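Local coordinates for cytosine deaminase (Klebsiella pneumoniae, PDB 4R85), which deaminates 5-methylcytosine and probably cytosine at an iron(II) site in an amidohydrolase-type barrel, at residues K2-R7 with L14-L19; I24-A29 with L364-P369; C210-D215 with H276-F281. All blocks are in the same frame, centred on the assembly; numbering follows the deposited sequence.

Interaction 1: K2-R7 with L14-L19; sequences KIINAR and LFTLDL
Ile3 and Leu17 meet as a hydrogen-bonded pair in an antiparallel beta hairpin, the first two strands of the small N-terminal sheet. Ile3 N reaches Leu17 O at 2.8 Å, and Leu17 N returns a bond to Ile3 O, also at 2.8 Å. A beta bulge follows, where the chain turns a corner at Asn5 and the register slips by one. Ala6 and Phe15 then restore the pairing with two more backbone bonds. The face carrying Ile3, Ala6, Phe15 and Leu17 is the packed one. Ile3 CD1 lies 4.3 Å from Leu17 CD1, and Leu372 of strand 372-375 covers both side chains. On the same face the Phe15 ring turns its edge to Ala6 O and packs on Ile27. The other face is partly open to solvent at Lys2 and Asp18. Beside Lys2, Thr16 CG2 rests against Lys2 CG at 3.7 Å, while the Thr16 hydroxyl is hydrogen-bonded to Gln30. Lys2 starts with CG anti to the backbone N (chi1 180°), then bends at its last two torsions and lies alongside Asp18. Asp18 OD2 is taken by Arg26. Asp18 OD1 receives Lys2 NZ in a 2.8 Å salt bridge, on the syn side and 19° out of the carboxylate plane.

Interaction 2: I24-A29 with L364-P369; sequences IHRITA and LAEGRP
Glu366 has CG anti to its own carbonyl carbon (chi1 -63°), and its chain is extended beyond that (chi2 177°). These torsions carry the side chain along the strand, and its carboxylate ends beside Ile27. There Glu366 OE2 accepts the backbone N-H of Ile27, with Ile27 N at 2.9 Å, on the anti side of the carboxylate and 23° out of its plane. The bond is nearly straight at hydrogen. Arg26 does not pair with this carboxylate; its guanidinium bonds to Asp18 instead.

Two backbone bonds fix the turn to the start of the strand. Ile24 N meets Arg368 O at 2.8 Å, almost in line with the carbonyl bond. Gly367 N gives its hydrogen to Ile24 O, also at 2.8 Å. Residues 365-368 form a type II beta turn closed by Arg368 N to Ala365 O. Gly367 sits in it with a positive phi, where a CB would be jammed against the carbonyl O of Glu366.

Ile24 packs against the 364-369 loop. Ile24 CD1 lies 3.4 Å from Ala365 O and 3.6 Å from Pro369 O, and it also touches Leu364 CD2 at 4.1 Å. Further along, Ile27 CD1 packs on Leu364 O at 3.6 Å. Glu366 and Gly367 lie at the exposed side of the contact.

The contact joins an outermost strand of the N-terminal sheet to the loop between helix 350-355 and strand 372-375. His25 and Arg26 both face Asp18, forming a classic beta bulge against strand 14-20.

Interaction 3: C210-D215 with H276-F281; sequences CDEIDD and HLQGRF. With 17E (5-methylcytosine), chain G.
Asp214 and Gly279 link two loops beside the substrate pocket of the amidohydrolase barrel. One loop follows barrel strand 205-209; the other leaves helix 271-277. The direct hydrogen bond runs from Gly279 N to Asp214 OD1 at 2.8 Å. It meets the syn side of the carboxylate, 18° out of its plane.

Two waters also bridge the segments. One water donates to Asp214 OD1 and Leu277 O and accepts from Arg280 N. A second donates to Asp214 OD1 and accepts from Phe281 N. One carboxylate oxygen thus takes three hydrogens. Within segment 276-281, Arg280 NE bonds back to His276 O at 2.8 Å, with the oxygen at the guanidinium edge.

Van der Waals contact is slight: Leu277 CD1 comes within 3.9 Å of Glu212 OE1, and Gln278 CB lies 3.7 Å from Asp214 OD2.

The subunit interface is close by, where Arg280 packs on His334 of the second subunit.

Of these two segments, Glu212 meets the ligand; Asp308 and Gln151 also bond to it. Glu212 CG is anti to the backbone N (chi1 -167°), and the extended chain reaches 5-methylcytosine. Glu212 OE2 lies 2.8 Å from ligand N3, while Glu212 OE1 accepts a 2.8 Å hydrogen bond from ligand N4.

Overall arrangement
From the N terminus, interaction 1 closes first, over a short loop between strands 2-7 and 14-20. Strand 23-29 follows and lies beside 14-20 in the same sheet, so interactions 1 and 2 touch, with centres about 10 Å apart. Interaction 2 opens there and closes 335 residues later, at the loop before strand 372-375. It therefore ties the N-terminal sheet to a segment that follows the barrel strands. Interaction 3 is nested inside that long loop and joins two barrel loops at the substrate pocket. Its centre is about 45 Å from that of interaction 1 and about 43 Å from that of interaction 2, across the chain's centre.

Interaction 1: K2-R7 with L14-L19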
loop_
_atom_site.group_PDB
_atom_site.type_symbol
_atom_site.label_atom_id
_atom_site.label_comp_id
_atom_site.label_asym_id
_atom_site.label_seq_id
_atom_site.Cartn_x
_atom_site.Cartn_y
_atom_site.Cartn_z
ATOM N N LYS A 2 -20.489 28.831 1.901
ATOM C CA LYS A 2 -19.582 29.027 3.025
ATOM C C LYS A 2 -19.210 27.696 3.671
ATOM O O LYS A 2 -20.058 26.816 3.835
ATOM C CB LYS A 2 -20.220 29.951 4.061
ATOM C CG LYS A 2 -19.356 30.222 5.285
ATOM C CD LYS A 2 -20.152 30.923 6.386
ATOM C CE LYS A 2 -20.632 32.301 5.951
ATOM N NZ LYS A 2 -19.515 33.283 5.854
ATOM N N ILE A 3 -17.936 27.547 4.019
ATOM C CA ILE A 3 -17.478 26.380 4.762
ATOM C C ILE A 3 -16.882 26.861 6.072
ATOM O O ILE A 3 -16.006 27.719 6.068
ATOM C CB ILE A 3 -16.401 25.594 4.001
ATOM C CG1 ILE A 3 -16.901 25.186 2.607
ATOM C CG2 ILE A 3 -15.991 24.373 4.802
ATOM C CD1 ILE A 3 -15.807 24.717 1.686
ATOM N N ILE A 4 -17.363 26.328 7.191
ATOM C CA ILE A 4 -16.830 26.709 8.499
ATOM C C ILE A 4 -16.117 25.544 9.188
ATOM O O ILE A 4 -16.279 24.385 8.790
ATOM C CB ILE A 4 -17.924 27.243 9.451
ATOM C CG1 ILE A 4 -18.972 26.163 9.756
ATOM C CG2 ILE A 4 -18.581 28.505 8.881
ATOM C CD1 ILE A 4 -19.993 26.587 10.822
ATOM N N ASN A 5 -15.336 25.873 10.218
ATOM C CA ASN A 5 -14.672 24.886 11.065
ATOM C C ASN A 5 -13.720 23.995 10.281
ATOM O O ASN A 5 -13.576 22.805 10.572
ATOM C CB ASN A 5 -15.697 24.023 11.808
ATOM C CG ASN A 5 -16.533 24.819 12.789
ATOM O OD1 ASN A 5 -16.072 25.809 13.367
ATOM N ND2 ASN A 5 -17.774 24.384 12.989
ATOM N N ALA A 6 -13.069 24.572 9.278
ATOM C CA ALA A 6 -12.177 23.798 8.430
ATOM C C ALA A 6 -10.737 23.978 8.868
ATOM O O ALA A 6 -10.318 25.084 9.207
ATOM C CB ALA A 6 -12.333 24.209 6.984
ATOM N N ARG A 7 -9.988 22.885 8.879
ATOM C CA ARG A 7 -8.548 22.975 9.061
ATOM C C ARG A 7 -7.891 23.222 7.715
ATOM O O ARG A 7 -8.392 22.781 6.674
ATOM C CB ARG A 7 -7.998 21.690 9.674
ATOM C CG ARG A 7 -8.601 21.344 11.025
ATOM C CD ARG A 7 -7.996 22.161 12.139
ATOM N NE ARG A 7 -6.570 21.902 12.273
ATOM C CZ ARG A 7 -6.050 20.949 13.040
ATOM N NH1 ARG A 7 -4.732 20.800 13.092
ATOM N NH2 ARG A 7 -6.841 20.154 13.754
ATOM N N LEU A 14 -8.703 27.032 13.006
ATOM C CA LEU A 14 -9.847 26.670 12.169
ATOM C C LEU A 14 -10.190 27.840 11.249
ATOM O O LEU A 14 -10.017 28.999 11.626
ATOM C CB LEU A 14 -11.059 26.325 13.035
ATOM C CG LEU A 14 -11.001 25.019 13.836
ATOM C CD1 LEU A 14 -12.164 24.940 14.814
ATOM C CD2 LEU A 14 -11.007 23.816 12.907
ATOM N N PHE A 15 -10.681 27.543 10.049
ATOM C CA PHE A 15 -10.955 28.599 9.081
ATOM C C PHE A 15 -12.355 28.542 8.500
ATOM O O PHE A 15 -12.944 27.469 8.361
ATOM C CB PHE A 15 -9.946 28.553 7.930
ATOM C CG PHE A 15 -8.534 28.842 8.344
ATOM C CD1 PHE A 15 -7.994 30.102 8.161
ATOM C CD2 PHE A 15 -7.746 27.852 8.912
ATOM C CE1 PHE A 15 -6.690 30.374 8.543
ATOM C CE2 PHE A 15 -6.444 28.115 9.291
ATOM C CZ PHE A 15 -5.917 29.383 9.111
ATOM N N THR A 16 -12.881 29.714 8.166
ATOM C CA THR A 16 -14.068 29.815 7.325
ATOM C C THR A 16 -13.648 30.177 5.901
ATOM O O THR A 16 -12.822 31.068 5.695
ATOM C CB THR A 16 -15.055 30.857 7.874
ATOM O OG1 THR A 16 -15.719 30.306 9.017
ATOM C CG2 THR A 16 -16.093 31.228 6.833
ATOM N N LEU A 17 -14.202 29.463 4.923
ATOM C CA LEU A 17 -13.924 29.727 3.521
ATOM C C LEU A 17 -15.200 30.192 2.830
ATOM O O LEU A 17 -16.237 29.529 2.907
ATOM C CB LEU A 17 -13.403 28.452 2.835
ATOM C CG LEU A 17 -12.475 27.574 3.681
ATOM C CD1 LEU A 17 -12.063 26.327 2.909
ATOM C CD2 LEU A 17 -11.252 28.352 4.112
ATOM N N ASP A 18 -15.124 31.337 2.162
ATOM C CA ASP A 18 -16.270 31.892 1.455
ATOM C C ASP A 18 -16.066 31.743 -0.040
ATOM O O ASP A 18 -15.105 32.278 -0.596
ATOM C CB ASP A 18 -16.461 33.369 1.809
ATOM C CG ASP A 18 -16.956 33.567 3.227
ATOM O OD1 ASP A 18 -17.754 32.726 3.699
ATOM O OD2 ASP A 18 -16.549 34.562 3.869
ATOM N N LEU A 19 -16.961 30.997 -0.682
ATOM C CA LEU A 19 -16.867 30.750 -2.117
ATOM C C LEU A 19 -17.965 31.522 -2.830
ATOM O O LEU A 19 -19.122 31.517 -2.406
ATOM C CB LEU A 19 -16.991 29.256 -2.414
ATOM C CG LEU A 19 -16.067 28.346 -1.602
ATOM C CD1 LEU A 19 -16.186 26.903 -2.078
ATOM C CD2 LEU A 19 -14.628 28.821 -1.677
#

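Interaction 2: I24-A29 with L364-P369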
loop_
_atom_site.group_PDB
_atom_site.type_symbol
_atom_site.label_atom_id
_atom_site.label_comp_id
_atom_site.label_asym_id
_atom_site.label_seq_id
_atom_site.Cartn_x
_atom_site.Cartn_y
_atom_site.Cartn_z
ATOM N N ILE A 24 -12.585 31.498 -4.820
ATOM C CA ILE A 24 -12.415 31.638 -3.384
ATOM C C ILE A 24 -12.439 33.122 -3.026
ATOM O O ILE A 24 -11.461 33.838 -3.234
ATOM C CB ILE A 24 -11.080 31.018 -2.936
ATOM C CG1 ILE A 24 -11.006 29.557 -3.389
ATOM C CG2 ILE A 24 -10.917 31.123 -1.433
ATOM C CD1 ILE A 24 -9.641 28.942 -3.247
ATOM N N HIS A 25 -13.558 33.584 -2.487
ATOM C CA HIS A 25 -13.715 35.006 -2.209
ATOM C C HIS A 25 -12.993 35.456 -0.938
ATOM O O HIS A 25 -12.428 36.547 -0.892
ATOM C CB HIS A 25 -15.195 35.390 -2.149
ATOM C CG HIS A 25 -15.423 36.862 -1.988
ATOM N ND1 HIS A 25 -15.511 37.470 -0.754
ATOM C CD2 HIS A 25 -15.566 37.849 -2.904
ATOM C CE1 HIS A 25 -15.705 38.766 -0.917
ATOM N NE2 HIS A 25 -15.742 39.023 -2.212
ATOM N N ARG A 26 -13.005 34.612 0.088
ATOM C CA ARG A 26 -12.439 34.983 1.376
ATOM C C ARG A 26 -12.064 33.761 2.212
ATOM O O ARG A 26 -12.804 32.781 2.264
ATOM C CB ARG A 26 -13.428 35.861 2.155
ATOM C CG ARG A 26 -12.855 36.478 3.420
ATOM C CD ARG A 26 -13.954 36.945 4.372
ATOM N NE ARG A 26 -14.531 38.236 4.004
ATOM C CZ ARG A 26 -15.695 38.389 3.378
ATOM N NH1 ARG A 26 -16.415 37.324 3.040
ATOM N NH2 ARG A 26 -16.141 39.608 3.090
ATOM N N ILE A 27 -10.905 33.833 2.859
ATOM C CA ILE A 27 -10.482 32.834 3.831
ATOM C C ILE A 27 -10.208 33.553 5.144
ATOM O O ILE A 27 -9.381 34.463 5.190
ATOM C CB ILE A 27 -9.192 32.135 3.382
ATOM C CG1 ILE A 27 -9.410 31.422 2.045
ATOM C CG2 ILE A 27 -8.707 31.156 4.457
ATOM C CD1 ILE A 27 -8.128 30.997 1.371
ATOM N N THR A 28 -10.899 33.156 6.210
ATOM C CA THR A 28 -10.770 33.845 7.491
ATOM C C THR A 28 -10.527 32.882 8.649
ATOM O O THR A 28 -11.235 31.884 8.800
ATOM C CB THR A 28 -12.028 34.673 7.798
ATOM O OG1 THR A 28 -12.456 35.345 6.606
ATOM C CG2 THR A 28 -11.753 35.706 8.896
ATOM N N ALA A 29 -9.527 33.186 9.470
ATOM C CA ALA A 29 -9.264 32.392 10.663
ATOM C C ALA A 29 -10.356 32.621 11.708
ATOM O O ALA A 29 -10.823 33.748 11.886
ATOM C CB ALA A 29 -7.899 32.735 11.239
ATOM N N LEU A 364 -5.562 26.872 -2.366
ATOM C CA LEU A 364 -6.530 27.589 -1.542
ATOM C C LEU A 364 -6.027 28.978 -1.191
ATOM O O LEU A 364 -5.447 29.190 -0.126
ATOM C CB LEU A 364 -6.864 26.809 -0.268
ATOM C CG LEU A 364 -7.378 25.388 -0.501
ATOM C CD1 LEU A 364 -7.957 24.813 0.774
ATOM C CD2 LEU A 364 -8.414 25.360 -1.620
ATOM N N ALA A 365 -6.259 29.918 -2.101
ATOM C CA ALA A 365 -5.914 31.318 -1.900
ATOM C C ALA A 365 -7.059 32.142 -2.447
ATOM O O ALA A 365 -7.717 31.744 -3.411
ATOM C CB ALA A 365 -4.634 31.655 -2.640
ATOM N N GLU A 366 -7.307 33.292 -1.834
ATOM C CA GLU A 366 -8.360 34.175 -2.315
ATOM C C GLU A 366 -8.096 34.564 -3.768
ATOM O O GLU A 366 -6.959 34.821 -4.151
ATOM C CB GLU A 366 -8.475 35.403 -1.419
ATOM C CG GLU A 366 -8.869 35.055 0.007
ATOM C CD GLU A 366 -8.908 36.270 0.922
ATOM O OE1 GLU A 366 -8.635 37.391 0.439
ATOM O OE2 GLU A 366 -9.217 36.100 2.124
ATOM N N GLY A 367 -9.144 34.557 -4.582
ATOM C CA GLY A 367 -9.014 34.919 -5.980
ATOM C C GLY A 367 -8.844 33.727 -6.899
ATOM O O GLY A 367 -9.033 33.841 -8.106
ATOM N N ARG A 368 -8.485 32.581 -6.329
ATOM C CA ARG A 368 -8.278 31.363 -7.118
ATOM C C ARG A 368 -9.585 30.578 -7.281
ATOM O O ARG A 368 -10.539 30.808 -6.533
ATOM C CB ARG A 368 -7.168 30.506 -6.487
ATOM C CG ARG A 368 -5.860 31.268 -6.356
ATOM C CD ARG A 368 -4.641 30.378 -6.197
ATOM N NE ARG A 368 -3.449 31.203 -5.985
ATOM C CZ ARG A 368 -2.245 30.736 -5.671
ATOM N NH1 ARG A 368 -2.046 29.431 -5.536
ATOM N NH2 ARG A 368 -1.236 31.582 -5.487
ATOM N N PRO A 369 -9.644 29.671 -8.277
ATOM C CA PRO A 369 -10.867 28.895 -8.509
ATOM C C PRO A 369 -11.321 28.138 -7.267
ATOM O O PRO A 369 -10.491 27.614 -6.514
ATOM C CB PRO A 369 -10.447 27.898 -9.592
ATOM C CG PRO A 369 -9.353 28.577 -10.319
ATOM C CD PRO A 369 -8.612 29.377 -9.289
#

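Interaction 3: C210-D215 with H276-F281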
loop_
_atom_site.group_PDB
_atom_site.type_symbol
_atom_site.label_atom_id
_atom_site.label_comp_id
_atom_site.label_asym_id
_atom_site.label_seq_id
_atom_site.Cartn_x
_atom_site.Cartn_y
_atom_site.Cartn_z
ATOM N N CYS A 210 11.347 8.452 -18.796
ATOM C CA CYS A 210 12.750 8.754 -18.987
ATOM C C CYS A 210 13.709 7.561 -18.927
ATOM O O CYS A 210 14.378 7.245 -19.904
ATOM C CB CYS A 210 13.173 9.881 -18.050
ATOM S SG CYS A 210 14.696 10.562 -18.595
ATOM N N ASP A 211 13.793 6.908 -17.789
ATOM C CA ASP A 211 14.683 5.760 -17.674
ATOM C C ASP A 211 13.960 4.671 -16.885
ATOM O O ASP A 211 14.348 4.335 -15.761
ATOM C CB ASP A 211 15.997 6.172 -16.978
ATOM C CG ASP A 211 16.870 7.095 -17.846
ATOM O OD1 ASP A 211 17.049 8.280 -17.482
ATOM O OD2 ASP A 211 17.394 6.632 -18.891
ATOM N N GLU A 212 12.892 4.132 -17.472
ATOM C CA GLU A 212 12.029 3.192 -16.760
ATOM C C GLU A 212 12.589 1.787 -16.899
ATOM O O GLU A 212 11.993 0.914 -17.535
ATOM C CB GLU A 212 10.577 3.271 -17.260
ATOM C CG GLU A 212 9.590 2.532 -16.328
ATOM C CD GLU A 212 8.139 2.548 -16.796
ATOM O OE1 GLU A 212 7.274 2.079 -16.020
ATOM O OE2 GLU A 212 7.855 3.011 -17.923
ATOM N N ILE A 213 13.765 1.578 -16.326
ATOM C CA ILE A 213 14.493 0.330 -16.508
ATOM C C ILE A 213 15.517 0.264 -15.388
ATOM O O ILE A 213 15.883 1.301 -14.839
ATOM C CB ILE A 213 15.164 0.286 -17.907
ATOM C CG1 ILE A 213 15.727 -1.103 -18.221
ATOM C CG2 ILE A 213 16.232 1.362 -18.039
ATOM C CD1 ILE A 213 16.229 -1.231 -19.667
ATOM N N ASP A 214 15.961 -0.935 -15.021
ATOM C CA ASP A 214 16.869 -1.070 -13.881
ATOM C C ASP A 214 18.353 -0.981 -14.263
ATOM O O ASP A 214 19.223 -1.161 -13.416
ATOM C CB ASP A 214 16.587 -2.356 -13.095
ATOM C CG ASP A 214 15.280 -2.291 -12.299
ATOM O OD1 ASP A 214 14.557 -3.312 -12.267
ATOM O OD2 ASP A 214 14.982 -1.229 -11.692
ATOM N N ASP A 215 18.626 -0.683 -15.530
ATOM C CA ASP A 215 19.989 -0.583 -16.052
ATOM C C ASP A 215 20.683 0.686 -15.538
ATOM O O ASP A 215 20.280 1.785 -15.901
ATOM C CB ASP A 215 19.914 -0.553 -17.585
ATOM C CG ASP A 215 21.281 -0.500 -18.254
ATOM O OD1 ASP A 215 21.315 -0.347 -19.495
ATOM O OD2 ASP A 215 22.316 -0.604 -17.564
ATOM N N HIS A 276 6.079 -3.101 -8.852
ATOM C CA HIS A 276 5.556 -4.242 -9.610
ATOM C C HIS A 276 6.411 -4.567 -10.849
ATOM O O HIS A 276 6.769 -5.716 -11.072
ATOM C CB HIS A 276 4.095 -3.952 -10.003
ATOM C CG HIS A 276 3.525 -4.889 -11.023
ATOM N ND1 HIS A 276 3.328 -6.234 -10.783
ATOM C CD2 HIS A 276 3.066 -4.660 -12.279
ATOM C CE1 HIS A 276 2.801 -6.798 -11.857
ATOM N NE2 HIS A 276 2.630 -5.864 -12.779
ATOM N N LEU A 277 6.750 -3.552 -11.640
ATOM C CA LEU A 277 7.453 -3.770 -12.906
ATOM C C LEU A 277 8.973 -3.854 -12.767
ATOM O O LEU A 277 9.640 -4.456 -13.597
ATOM C CB LEU A 277 7.131 -2.656 -13.907
ATOM C CG LEU A 277 5.697 -2.524 -14.409
ATOM C CD1 LEU A 277 5.650 -1.425 -15.444
ATOM C CD2 LEU A 277 5.211 -3.857 -15.022
ATOM N N GLN A 278 9.524 -3.222 -11.740
ATOM C CA GLN A 278 10.979 -3.204 -11.566
ATOM C C GLN A 278 11.427 -4.341 -10.658
ATOM O O GLN A 278 10.609 -4.982 -9.984
ATOM C CB GLN A 278 11.444 -1.856 -10.976
ATOM C CG GLN A 278 10.977 -0.636 -11.761
ATOM C CD GLN A 278 11.425 -0.663 -13.208
ATOM O OE1 GLN A 278 12.604 -0.879 -13.496
ATOM N NE2 GLN A 278 10.485 -0.450 -14.129
ATOM N N GLY A 279 12.738 -4.573 -10.620
ATOM C CA GLY A 279 13.291 -5.669 -9.840
ATOM C C GLY A 279 13.018 -7.040 -10.440
ATOM O O GLY A 279 13.328 -8.055 -9.823
ATOM N N ARG A 280 12.449 -7.082 -11.644
ATOM C CA ARG A 280 12.069 -8.362 -12.265
ATOM C C ARG A 280 13.237 -9.120 -12.874
ATOM O O ARG A 280 13.112 -10.300 -13.215
ATOM C CB ARG A 280 11.020 -8.134 -13.359
ATOM C CG ARG A 280 9.666 -7.632 -12.842
ATOM C CD ARG A 280 8.812 -8.782 -12.308
ATOM N NE ARG A 280 7.518 -8.307 -11.826
ATOM C CZ ARG A 280 6.541 -9.099 -11.406
ATOM N NH1 ARG A 280 6.713 -10.418 -11.401
ATOM N NH2 ARG A 280 5.396 -8.574 -10.982
ATOM N N PHE A 281 14.366 -8.442 -13.045
ATOM C CA PHE A 281 15.527 -9.080 -13.644
ATOM C C PHE A 281 16.629 -9.334 -12.623
ATOM O O PHE A 281 17.727 -9.768 -12.979
ATOM C CB PHE A 281 16.019 -8.256 -14.836
ATOM C CG PHE A 281 14.956 -8.046 -15.878
ATOM C CD1 PHE A 281 14.276 -6.841 -15.964
ATOM C CD2 PHE A 281 14.589 -9.086 -16.723
ATOM C CE1 PHE A 281 13.268 -6.664 -16.905
ATOM C CE2 PHE A 281 13.594 -8.918 -17.663
ATOM C CZ PHE A 281 12.930 -7.707 -17.760
HETATM N N1 17E G . 4.075 2.199 -21.054
HETATM C C2 17E G . 5.284 2.403 -20.530
HETATM O O2 17E G . 6.367 2.524 -21.363
HETATM N N3 17E G . 5.468 2.496 -19.209
HETATM C C4 17E G . 4.427 2.378 -18.368
HETATM N N4 17E G . 4.637 2.477 -16.959
HETATM C C5 17E G . 3.142 2.166 -18.870
HETATM C C6 17E G . 2.997 2.082 -20.252
HETATM C CM5 17E G . 1.972 2.037 -17.948
HETATM O O HOH W 1 12.360 -5.008 -13.855
HETATM O O HOH W 2 15.507 -5.994 -12.300
#